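Local coordinates for Endonuclease/exonuclease/phosphatase domain-containing protein (Enterococcus faecalis, PDB 3L1W), which is of unknown function but belongs to the endonuclease/exonuclease/phosphatase family and may act as a 3'-5' RNA exonuclease, at residues A[17-27]-A[233-241]. Residues are numbered along the deposited sequence; the frame is centred on the assembly and turned at random.
Sequences DWQWSFRKEAV and SIDGRFPSD. With FMT (formic acid), chain L.
W18 NE1 donates to F238 O at 2.9 Å, in the plane of the indole. R23 NH1 donates to P239 O at 3.0 Å, nearly straight at 165°. That oxygen lies in the guanidinium plane. The same guanidinium also binds the backbone oxygens of V8 and R9, so the buried arginine ties three backbone carbonyls together. A salt bridge joins R237 NH2 to D17 OD2 at 3.1 Å. The nitrogen comes from above the carboxylate plane, and the two flat groups are 64° apart. W18 is the hub of the packing. With CG anti to the backbone N (chi1 -154°), its indole extends to the 233-241 loop, where R23 and R237 sandwich it. R237 runs extended across one face, with CD 3.6 Å from the centroid of the six-membered W18 ring, a CH-pi contact. R23 CG covers the opposite face. I234 CG2 meets the indole edge 3.7 Å from W18 CZ2. Further along the helix, A26 CB touches I234 CG2 and P239 CB, and V27 CG2 packs on P239 CB at 3.7 Å. The contact fastens the turn ahead of helix 20-34 and the helix's first turns to the loop before strand 245-251. This joins N- and C-terminal parts of a DNase I-like fold, whose strands 2-7 and 245-251 are sheet neighbours.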
ATOM      1  N   ASP A  17      -4.050 -14.074  22.599  1.00 28.26           N
ATOM      2  CA  ASP A  17      -4.372 -12.650  22.538  1.00 31.73           C
ATOM      3  C   ASP A  17      -4.307 -12.099  21.111  1.00 26.58           C
ATOM      4  O   ASP A  17      -4.419 -10.888  20.895  1.00 29.02           O
ATOM      5  CB  ASP A  17      -3.455 -11.838  23.466  1.00 41.68           C
ATOM      6  CG  ASP A  17      -2.021 -11.774  22.968  1.00 48.97           C
ATOM      7  OD1 ASP A  17      -1.660 -12.539  22.048  1.00 48.77           O
ATOM      8  OD2 ASP A  17      -1.248 -10.950  23.499  1.00 53.35           O
ATOM      9  N   TRP A  18      -4.138 -12.990  20.140  1.00 22.53           N
ATOM     10  CA  TRP A  18      -4.085 -12.583  18.738  1.00 22.36           C
ATOM     11  C   TRP A  18      -4.992 -13.487  17.903  1.00 22.87           C
ATOM     12  O   TRP A  18      -4.762 -13.697  16.715  1.00 18.74           O
ATOM     13  CB  TRP A  18      -2.634 -12.586  18.221  1.00 25.41           C
ATOM     14  CG  TRP A  18      -2.346 -11.641  17.062  1.00 22.89           C
ATOM     15  CD1 TRP A  18      -1.642 -11.936  15.925  1.00 18.03           C
ATOM     16  CD2 TRP A  18      -2.753 -10.265  16.933  1.00 23.58           C
ATOM     17  NE1 TRP A  18      -1.583 -10.829  15.101  1.00 21.21           N
ATOM     18  CE2 TRP A  18      -2.257  -9.795  15.697  1.00 23.23           C
ATOM     19  CE3 TRP A  18      -3.484  -9.385  17.741  1.00 25.99           C
ATOM     20  CZ2 TRP A  18      -2.478  -8.487  15.248  1.00 22.50           C
ATOM     21  CZ3 TRP A  18      -3.699  -8.088  17.293  1.00 25.52           C
ATOM     22  CH2 TRP A  18      -3.200  -7.656  16.060  1.00 22.47           C
ATOM     23  N   GLN A  19      -6.036 -14.024  18.531  1.00 20.56           N
ATOM     24  CA  GLN A  19      -7.064 -14.717  17.757  1.00 26.69           C
ATOM     25  C   GLN A  19      -7.912 -13.712  16.967  1.00 21.68           C
ATOM     26  O   GLN A  19      -7.769 -12.499  17.124  1.00 21.19           O
ATOM     27  CB  GLN A  19      -7.944 -15.587  18.649  1.00 29.07           C
ATOM     28  CG  GLN A  19      -8.720 -14.832  19.692  1.00 29.86           C
ATOM     29  CD  GLN A  19      -9.427 -15.776  20.654  1.00 40.15           C
ATOM     30  OE1 GLN A  19      -8.798 -16.367  21.532  1.00 40.99           O
ATOM     31  NE2 GLN A  19     -10.735 -15.928  20.483  1.00 40.85           N
ATOM     32  N   TRP A  20      -8.780 -14.224  16.107  1.00 22.48           N
ATOM     33  CA  TRP A  20      -9.498 -13.380  15.154  1.00 20.00           C
ATOM     34  C   TRP A  20     -10.134 -12.133  15.776  1.00 18.07           C
ATOM     35  O   TRP A  20     -10.064 -11.044  15.202  1.00 20.16           O
ATOM     36  CB  TRP A  20     -10.551 -14.200  14.407  1.00 20.94           C
ATOM     37  CG  TRP A  20     -11.389 -13.409  13.424  1.00 19.94           C
ATOM     38  CD1 TRP A  20     -12.700 -13.066  13.566  1.00 22.52           C
ATOM     39  CD2 TRP A  20     -10.975 -12.885  12.146  1.00 19.67           C
ATOM     40  NE1 TRP A  20     -13.129 -12.356  12.467  1.00 18.72           N
ATOM     41  CE2 TRP A  20     -12.089 -12.226  11.588  1.00 18.51           C
ATOM     42  CE3 TRP A  20      -9.769 -12.888  11.437  1.00 16.46           C
ATOM     43  CZ2 TRP A  20     -12.042 -11.604  10.340  1.00 19.57           C
ATOM     44  CZ3 TRP A  20      -9.721 -12.270  10.198  1.00 18.03           C
ATOM     45  CH2 TRP A  20     -10.849 -11.631   9.664  1.00 16.07           C
ATOM     46  N   SER A  21     -10.772 -12.282  16.929  1.00 22.30           N
ATOM     47  CA  SER A  21     -11.449 -11.138  17.534  1.00 27.63           C
ATOM     48  C   SER A  21     -10.519  -9.925  17.639  1.00 26.14           C
ATOM     49  O   SER A  21     -10.944  -8.790  17.452  1.00 27.35           O
ATOM     50  CB  SER A  21     -12.012 -11.501  18.913  1.00 29.33           C
ATOM     51  OG  SER A  21     -10.966 -11.799  19.818  1.00 36.67           O
ATOM     52  N   PHE A  22      -9.245 -10.170  17.923  1.00 25.50           N
ATOM     53  CA  PHE A  22      -8.283  -9.083  18.094  1.00 25.28           C
ATOM     54  C   PHE A  22      -7.715  -8.562  16.779  1.00 25.20           C
ATOM     55  O   PHE A  22      -7.187  -7.454  16.734  1.00 25.48           O
ATOM     56  CB  PHE A  22      -7.133  -9.532  18.990  1.00 25.31           C
ATOM     57  CG  PHE A  22      -7.569  -9.979  20.346  1.00 29.08           C
ATOM     58  CD1 PHE A  22      -7.718  -9.065  21.372  1.00 35.29           C
ATOM     59  CD2 PHE A  22      -7.838 -11.317  20.596  1.00 30.77           C
ATOM     60  CE1 PHE A  22      -8.123  -9.469  22.625  1.00 35.65           C
ATOM     61  CE2 PHE A  22      -8.249 -11.731  21.857  1.00 31.46           C
ATOM     62  CZ  PHE A  22      -8.389 -10.806  22.869  1.00 35.52           C
ATOM     63  N   ARG A  23      -7.824  -9.363  15.719  1.00 21.95           N
ATOM     64  CA  ARG A  23      -7.197  -9.065  14.429  1.00 18.63           C
ATOM     65  C   ARG A  23      -8.189  -8.570  13.380  1.00 18.64           C
ATOM     66  O   ARG A  23      -7.791  -8.021  12.351  1.00 18.80           O
ATOM     67  CB  ARG A  23      -6.519 -10.332  13.868  1.00 19.52           C
ATOM     68  CG  ARG A  23      -5.459 -10.916  14.764  1.00 23.22           C
ATOM     69  CD  ARG A  23      -4.744 -12.094  14.107  1.00 17.78           C
ATOM     70  NE  ARG A  23      -5.589 -13.287  13.982  1.00 18.47           N
ATOM     71  CZ  ARG A  23      -6.097 -13.734  12.837  1.00 17.27           C
ATOM     72  NH1 ARG A  23      -5.850 -13.097  11.700  1.00 17.53           N
ATOM     73  NH2 ARG A  23      -6.847 -14.831  12.826  1.00 16.54           N
ATOM     74  N   LYS A  24      -9.475  -8.801  13.610  1.00 19.82           N
ATOM     75  CA  LYS A  24     -10.479  -8.570  12.576  1.00 18.31           C
ATOM     76  C   LYS A  24     -10.470  -7.144  12.022  1.00 16.35           C
ATOM     77  O   LYS A  24     -10.555  -6.949  10.811  1.00 16.63           O
ATOM     78  CB  LYS A  24     -11.883  -8.944  13.077  1.00 24.28           C
ATOM     79  CG  LYS A  24     -12.283  -8.266  14.366  1.00 36.37           C
ATOM     80  CD  LYS A  24     -13.636  -8.770  14.871  1.00 45.66           C
ATOM     81  CE  LYS A  24     -13.911  -8.286  16.298  1.00 46.14           C
ATOM     82  NZ  LYS A  24     -15.186  -8.830  16.847  1.00 48.47           N
ATOM     83  N   GLU A  25     -10.375  -6.147  12.898  1.00 18.41           N
ATOM     84  CA  GLU A  25     -10.385  -4.762  12.420  1.00 20.56           C
ATOM     85  C   GLU A  25      -9.197  -4.500  11.498  1.00 20.11           C
ATOM     86  O   GLU A  25      -9.346  -3.904  10.431  1.00 19.31           O
ATOM     87  CB  GLU A  25     -10.391  -3.770  13.591  1.00 25.55           C
ATOM     88  CG  GLU A  25     -11.674  -3.790  14.401  1.00 47.07           C
ATOM     89  CD  GLU A  25     -12.489  -2.517  14.242  1.00 63.43           C
ATOM     90  OE1 GLU A  25     -12.141  -1.500  14.885  1.00 63.59           O
ATOM     91  OE2 GLU A  25     -13.480  -2.537  13.478  1.00 67.51           O
ATOM     92  N   ALA A  26      -8.018  -4.962  11.905  1.00 15.72           N
ATOM     93  CA  ALA A  26      -6.811  -4.741  11.125  1.00 14.99           C
ATOM     94  C   ALA A  26      -6.890  -5.452   9.780  1.00 16.24           C
ATOM     95  O   ALA A  26      -6.512  -4.892   8.753  1.00 17.68           O
ATOM     96  CB  ALA A  26      -5.578  -5.193  11.904  1.00 18.50           C
ATOM     97  N   VAL A  27      -7.374  -6.693   9.783  1.00 15.42           N
ATOM     98  CA  VAL A  27      -7.526  -7.428   8.534  1.00 14.76           C
ATOM     99  C   VAL A  27      -8.533  -6.746   7.604  1.00 14.02           C
ATOM    100  O   VAL A  27      -8.271  -6.556   6.418  1.00 14.31           O
ATOM    101  CB  VAL A  27      -7.940  -8.900   8.797  1.00 13.36           C
ATOM    102  CG1 VAL A  27      -8.409  -9.584   7.502  1.00 15.66           C
ATOM    103  CG2 VAL A  27      -6.792  -9.655   9.436  1.00 16.25           C
ATOM    104  N   SER A 233       1.358  -3.584   8.821  1.00 19.25           N
ATOM    105  CA  SER A 233       1.401  -4.074  10.186  1.00 18.54           C
ATOM    106  C   SER A 233       0.406  -3.299  11.031  1.00 18.91           C
ATOM    107  O   SER A 233      -0.130  -2.281  10.601  1.00 19.41           O
ATOM    108  CB  SER A 233       2.810  -3.920  10.777  1.00 18.69           C
ATOM    109  OG  SER A 233       3.238  -2.565  10.716  1.00 20.92           O
ATOM    110  N   ILE A 234       0.157  -3.806  12.227  1.00 18.22           N
ATOM    111  CA  ILE A 234      -0.654  -3.113  13.209  1.00 16.52           C
ATOM    112  C   ILE A 234       0.155  -3.063  14.503  1.00 19.51           C
ATOM    113  O   ILE A 234       0.232  -4.042  15.242  1.00 20.63           O
ATOM    114  CB  ILE A 234      -2.027  -3.825  13.393  1.00 22.69           C
ATOM    115  CG1 ILE A 234      -2.777  -3.270  14.599  1.00 25.17           C
ATOM    116  CG2 ILE A 234      -1.859  -5.350  13.484  1.00 22.18           C
ATOM    117  CD1 ILE A 234      -3.048  -1.783  14.498  1.00 32.80           C
ATOM    118  N   ASP A 235       0.801  -1.926  14.743  1.00 18.86           N
ATOM    119  CA  ASP A 235       1.602  -1.707  15.957  1.00 15.73           C
ATOM    120  C   ASP A 235       2.452  -2.911  16.394  1.00 22.96           C
ATOM    121  O   ASP A 235       2.301  -3.432  17.498  1.00 22.32           O
ATOM    122  CB  ASP A 235       0.700  -1.238  17.106  1.00 18.71           C
ATOM    123  CG  ASP A 235       1.480  -0.591  18.245  1.00 23.41           C
ATOM    124  OD1 ASP A 235       0.851  -0.284  19.277  1.00 29.86           O
ATOM    125  OD2 ASP A 235       2.708  -0.381  18.128  1.00 23.35           O
ATOM    126  N   GLY A 236       3.352  -3.347  15.519  1.00 20.77           N
ATOM    127  CA  GLY A 236       4.331  -4.356  15.878  1.00 19.53           C
ATOM    128  C   GLY A 236       3.857  -5.784  15.716  1.00 21.73           C
ATOM    129  O   GLY A 236       4.518  -6.716  16.175  1.00 25.89           O
ATOM    130  N   ARG A 237       2.708  -5.950  15.069  1.00 20.88           N
ATOM    131  CA  ARG A 237       2.180  -7.278  14.750  1.00 19.21           C
ATOM    132  C   ARG A 237       1.681  -7.262  13.325  1.00 18.23           C
ATOM    133  O   ARG A 237       1.439  -6.198  12.764  1.00 21.13           O
ATOM    134  CB  ARG A 237       1.019  -7.630  15.678  1.00 20.25           C
ATOM    135  CG  ARG A 237       1.420  -7.784  17.118  1.00 28.17           C
ATOM    136  CD  ARG A 237       0.233  -8.169  17.996  1.00 31.22           C
ATOM    137  NE  ARG A 237       0.691  -8.597  19.315  1.00 48.26           N
ATOM    138  CZ  ARG A 237      -0.104  -9.059  20.273  1.00 59.41           C
ATOM    139  NH1 ARG A 237      -1.410  -9.155  20.069  1.00 60.44           N
ATOM    140  NH2 ARG A 237       0.410  -9.424  21.440  1.00 61.37           N
ATOM    141  N   PHE A 238       1.530  -8.442  12.735  1.00 19.22           N
ATOM    142  CA  PHE A 238       0.932  -8.535  11.413  1.00 17.54           C
ATOM    143  C   PHE A 238      -0.502  -8.983  11.595  1.00 15.13           C
ATOM    144  O   PHE A 238      -0.786  -9.784  12.486  1.00 19.12           O
ATOM    145  CB  PHE A 238       1.694  -9.525  10.538  1.00 18.18           C
ATOM    146  CG  PHE A 238       3.077  -9.064  10.163  1.00 19.35           C
ATOM    147  CD1 PHE A 238       3.275  -7.836   9.539  1.00 16.72           C
ATOM    148  CD2 PHE A 238       4.180  -9.878  10.406  1.00 20.64           C
ATOM    149  CE1 PHE A 238       4.564  -7.417   9.182  1.00 18.46           C
ATOM    150  CE2 PHE A 238       5.462  -9.471  10.051  1.00 21.41           C
ATOM    151  CZ  PHE A 238       5.655  -8.246   9.436  1.00 22.30           C
ATOM    152  N   PRO A 239      -1.414  -8.454  10.770  1.00 18.06           N
ATOM    153  CA  PRO A 239      -2.837  -8.788  10.913  1.00 14.60           C
ATOM    154  C   PRO A 239      -3.115 -10.274  10.653  1.00 15.91           C
ATOM    155  O   PRO A 239      -4.073 -10.790  11.194  1.00 18.49           O
ATOM    156  CB  PRO A 239      -3.516  -7.912   9.850  1.00 17.89           C
ATOM    157  CG  PRO A 239      -2.540  -6.805   9.580  1.00 17.94           C
ATOM    158  CD  PRO A 239      -1.185  -7.450   9.717  1.00 17.07           C
ATOM    159  N   SER A 240      -2.297 -10.929   9.831  1.00 16.73           N
ATOM    160  CA  SER A 240      -2.378 -12.374   9.620  1.00 16.21           C
ATOM    161  C   SER A 240      -0.962 -12.929   9.659  1.00 15.25           C
ATOM    162  O   SER A 240       0.004 -12.147   9.637  1.00 17.06           O
ATOM    163  CB  SER A 240      -3.009 -12.709   8.263  1.00 15.85           C
ATOM    164  OG  SER A 240      -3.010 -14.126   8.066  1.00 16.97           O
ATOM    165  N   ASP A 241      -0.824 -14.258   9.718  1.00 14.46           N
ATOM    166  CA  ASP A 241       0.507 -14.861   9.650  1.00 15.75           C
ATOM    167  C   ASP A 241       0.993 -15.037   8.211  1.00 16.49           C
ATOM    168  O   ASP A 241       2.104 -15.521   7.977  1.00 17.61           O
ATOM    169  CB  ASP A 241       0.620 -16.169  10.469  1.00 14.42           C
ATOM    170  CG  ASP A 241      -0.407 -17.229  10.073  1.00 18.09           C
ATOM    171  OD1 ASP A 241      -1.274 -16.979   9.210  1.00 14.92           O
ATOM    172  OD2 ASP A 241      -0.339 -18.332  10.659  1.00 19.47           O
TER
HETATM  173  C   FMT L 263      -0.873  -0.405   8.252  0.80 32.23           C
HETATM  174  O1  FMT L 263      -1.515  -0.185   9.283  0.80 35.56           O
HETATM  175  O2  FMT L 263       0.342  -0.636   8.208  0.80 26.00           O
HETATM  176  O   HOH W   1      -4.119  -8.232  21.826  1.00 40.66           O